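PDB 3CK2: conserved uncharacterized protein (predicted phosphoesterase COG0622) from Streptococcus pneumoniae, which is a predicted metal-dependent phosphoesterase of the calcineurin-like superfamily that holds two manganese ions and probably hydrolyses phosphate esters, its natural substrate being unidentified. Local coordinates for residues A5-I10 / T73-T78. Numbering follows the deposited sequence.
Sequences AKQTII and TELGST
Gln7 meets the hairpin turn that runs from Leu75 to Thr78 through both polar atoms of its amide, OE1 and NE2, a compact example of how one side chain can join two sheets that share no backbone bond at this point. With CG beside the backbone N (chi1 -61°) and the chain extended beyond it, the amide is carried over to the turn, the CA atoms of Gln7 and Leu75 being 8.6 Å apart. Its NE2 gives a hydrogen bond to Leu75 O at 3.1 Å, with Leu75 O lying nearly in the amide plane of Gln7. Relative to the Leu75 carbonyl, NE2 lies well above the plane, 72° out of it, and not on a lone pair. Thr78 N bonds the same oxygen (2.7 Å) from the opposite face, so Leu75 O accepts two N-H groups, one from the turn and one from the buried Gln7. The second bond runs the other way: Thr78 OG1 donates to Gln7 OE1 at 2.9 Å. Because Leu75 O can only accept, the nitrogen must face it, and together the two bonds would limit rotation of the amide.

In the calcineurin-like phosphoesterase fold two mixed sheets pack face to face. Strand 7-12 is an interior strand of one, between parallel 35-38 and antiparallel 145-150. Strand 70-75, outermost in the other, joins 78-83 in a two-residue beta-hairpin whose type II' turn has Gly76 at positive phi. Gln7 thus ties this hairpin end to the opposing sheet, without any metal ligand taking part.

Beside the polar pair, Leu75 CD2 lies 3.6 Å from Ile9 CG2, the two side chains meeting at a slant. Ala35 of strand 35-38 touches both Ile9 and Leu75, and Ala107 packs on Thr78.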
ATOM      1  N   ALA A   5       2.093 -20.625   4.691  1.00 16.91           N
ATOM      2  CA  ALA A   5       2.122 -19.987   6.001  1.00 16.96           C
ATOM      3  C   ALA A   5       1.553 -18.591   5.819  1.00 17.02           C
ATOM      4  O   ALA A   5       1.714 -17.984   4.763  1.00 17.67           O
ATOM      5  CB  ALA A   5       3.545 -19.947   6.602  1.00 16.57           C
ATOM      6  N   LYS A   6       0.865 -18.105   6.848  1.00 17.14           N
ATOM      7  CA  LYS A   6       0.192 -16.826   6.796  1.00 16.99           C
ATOM      8  C   LYS A   6       1.222 -15.717   6.673  1.00 16.48           C
ATOM      9  O   LYS A   6       2.306 -15.801   7.242  1.00 16.56           O
ATOM     10  CB  LYS A   6      -0.686 -16.628   8.030  1.00 16.95           C
ATOM     11  CG  LYS A   6      -1.486 -15.329   8.022  1.00 17.73           C
ATOM     12  CD  LYS A   6      -2.630 -15.347   9.034  1.00 18.86           C
ATOM     13  CE  LYS A   6      -2.696 -14.021   9.826  1.00 21.92           C
ATOM     14  NZ  LYS A   6      -2.096 -14.089  11.216  1.00 23.20           N
ATOM     15  N   GLN A   7       0.890 -14.707   5.871  1.00 15.93           N
ATOM     16  CA  GLN A   7       1.722 -13.535   5.697  1.00 15.23           C
ATOM     17  C   GLN A   7       0.956 -12.323   6.196  1.00 14.91           C
ATOM     18  O   GLN A   7      -0.281 -12.333   6.267  1.00 15.01           O
ATOM     19  CB  GLN A   7       2.061 -13.340   4.227  1.00 15.46           C
ATOM     20  CG  GLN A   7       2.832 -14.485   3.590  1.00 15.26           C
ATOM     21  CD  GLN A   7       2.839 -14.393   2.077  1.00 15.39           C
ATOM     22  OE1 GLN A   7       1.924 -13.832   1.472  1.00 19.41           O
ATOM     23  NE2 GLN A   7       3.863 -14.927   1.466  1.00 11.82           N
ATOM     24  N   THR A   8       1.714 -11.312   6.594  1.00 13.93           N
ATOM     25  CA  THR A   8       1.186 -10.031   6.994  1.00 14.28           C
ATOM     26  C   THR A   8       2.022  -8.968   6.284  1.00 15.42           C
ATOM     27  O   THR A   8       3.253  -9.017   6.305  1.00 14.78           O
ATOM     28  CB  THR A   8       1.257  -9.817   8.516  1.00 13.95           C
ATOM     29  OG1 THR A   8       0.499 -10.833   9.161  1.00 11.97           O
ATOM     30  CG2 THR A   8       0.733  -8.411   8.904  1.00 11.93           C
ATOM     31  N   ILE A   9       1.345  -8.036   5.621  1.00 16.98           N
ATOM     32  CA  ILE A   9       2.031  -6.896   5.038  1.00 17.17           C
ATOM     33  C   ILE A   9       1.422  -5.621   5.610  1.00 18.09           C
ATOM     34  O   ILE A   9       0.253  -5.596   6.040  1.00 18.72           O
ATOM     35  CB  ILE A   9       2.013  -6.925   3.456  1.00 17.83           C
ATOM     36  CG1 ILE A   9       0.580  -6.761   2.911  1.00 16.05           C
ATOM     37  CG2 ILE A   9       2.746  -8.207   2.912  1.00 10.84           C
ATOM     38  CD1 ILE A   9       0.524  -6.500   1.413  1.00 16.84           C
ATOM     39  N   ILE A  10       2.267  -4.605   5.677  1.00 18.99           N
ATOM     40  CA  ILE A  10       1.916  -3.253   6.125  1.00 19.27           C
ATOM     41  C   ILE A  10       2.114  -2.328   4.936  1.00 20.24           C
ATOM     42  O   ILE A  10       3.184  -2.360   4.284  1.00 21.56           O
ATOM     43  CB  ILE A  10       2.770  -2.774   7.371  1.00 19.00           C
ATOM     44  CG1 ILE A  10       2.502  -3.675   8.601  1.00 17.56           C
ATOM     45  CG2 ILE A  10       2.438  -1.284   7.718  1.00 18.89           C
ATOM     46  CD1 ILE A  10       0.979  -3.620   9.145  1.00 13.63           C
ATOM     47  N   THR A  73       7.022  -7.258  -6.024  1.00 21.07           N
ATOM     48  CA  THR A  73       7.539  -7.907  -4.852  1.00 21.50           C
ATOM     49  C   THR A  73       6.905  -9.290  -4.764  1.00 22.48           C
ATOM     50  O   THR A  73       5.723  -9.426  -4.630  1.00 22.29           O
ATOM     51  CB  THR A  73       7.256  -7.102  -3.599  1.00 21.84           C
ATOM     52  OG1 THR A  73       7.840  -5.820  -3.717  1.00 22.17           O
ATOM     53  CG2 THR A  73       7.866  -7.731  -2.443  1.00 22.02           C
ATOM     54  N   GLU A  74       7.708 -10.322  -4.897  1.00 23.55           N
ATOM     55  CA  GLU A  74       7.189 -11.666  -4.843  1.00 25.21           C
ATOM     56  C   GLU A  74       7.445 -12.150  -3.466  1.00 25.12           C
ATOM     57  O   GLU A  74       8.557 -12.163  -3.008  1.00 24.71           O
ATOM     58  CB  GLU A  74       7.803 -12.569  -5.888  1.00 25.02           C
ATOM     59  CG  GLU A  74       8.007 -11.885  -7.194  1.00 27.02           C
ATOM     60  CD  GLU A  74       7.489 -12.641  -8.376  1.00 27.17           C
ATOM     61  OE1 GLU A  74       7.697 -12.165  -9.491  1.00 29.21           O
ATOM     62  OE2 GLU A  74       6.883 -13.699  -8.207  1.00 28.65           O
ATOM     63  N   LEU A  75       6.378 -12.493  -2.786  1.00 20.00           N
ATOM     64  CA  LEU A  75       6.465 -12.835  -1.406  1.00 20.00           C
ATOM     65  C   LEU A  75       5.971 -14.240  -1.331  1.00 20.00           C
ATOM     66  O   LEU A  75       4.786 -14.481  -1.422  1.00 25.78           O
ATOM     67  CB  LEU A  75       5.573 -11.896  -0.613  1.00 20.00           C
ATOM     68  CG  LEU A  75       6.058 -11.295   0.675  1.00 20.00           C
ATOM     69  CD1 LEU A  75       7.319 -10.617   0.525  1.00 20.00           C
ATOM     70  CD2 LEU A  75       5.057 -10.363   1.178  1.00 20.00           C
ATOM     71  N   GLY A  76       6.897 -15.178  -1.216  1.00 25.07           N
ATOM     72  CA  GLY A  76       6.577 -16.569  -1.402  1.00 24.79           C
ATOM     73  C   GLY A  76       5.733 -16.748  -2.628  1.00 24.78           C
ATOM     74  O   GLY A  76       6.111 -16.384  -3.709  1.00 24.56           O
ATOM     75  N   SER A  77       4.555 -17.288  -2.436  1.00 24.57           N
ATOM     76  CA  SER A  77       3.606 -17.560  -3.509  1.00 24.50           C
ATOM     77  C   SER A  77       2.699 -16.369  -3.831  1.00 24.48           C
ATOM     78  O   SER A  77       1.834 -16.473  -4.708  1.00 24.42           O
ATOM     79  CB  SER A  77       2.761 -18.778  -3.142  1.00 24.38           C
ATOM     80  OG  SER A  77       1.936 -18.456  -2.047  1.00 24.24           O
ATOM     81  N   THR A  78       2.914 -15.238  -3.145  1.00 24.50           N
ATOM     82  CA  THR A  78       2.129 -14.025  -3.328  1.00 24.11           C
ATOM     83  C   THR A  78       2.863 -12.955  -4.137  1.00 23.84           C
ATOM     84  O   THR A  78       3.818 -12.362  -3.652  1.00 24.47           O
ATOM     85  CB  THR A  78       1.785 -13.432  -1.972  1.00 24.39           C
ATOM     86  OG1 THR A  78       1.100 -14.422  -1.209  1.00 25.00           O
ATOM     87  CG2 THR A  78       0.914 -12.161  -2.115  1.00 24.24           C
TER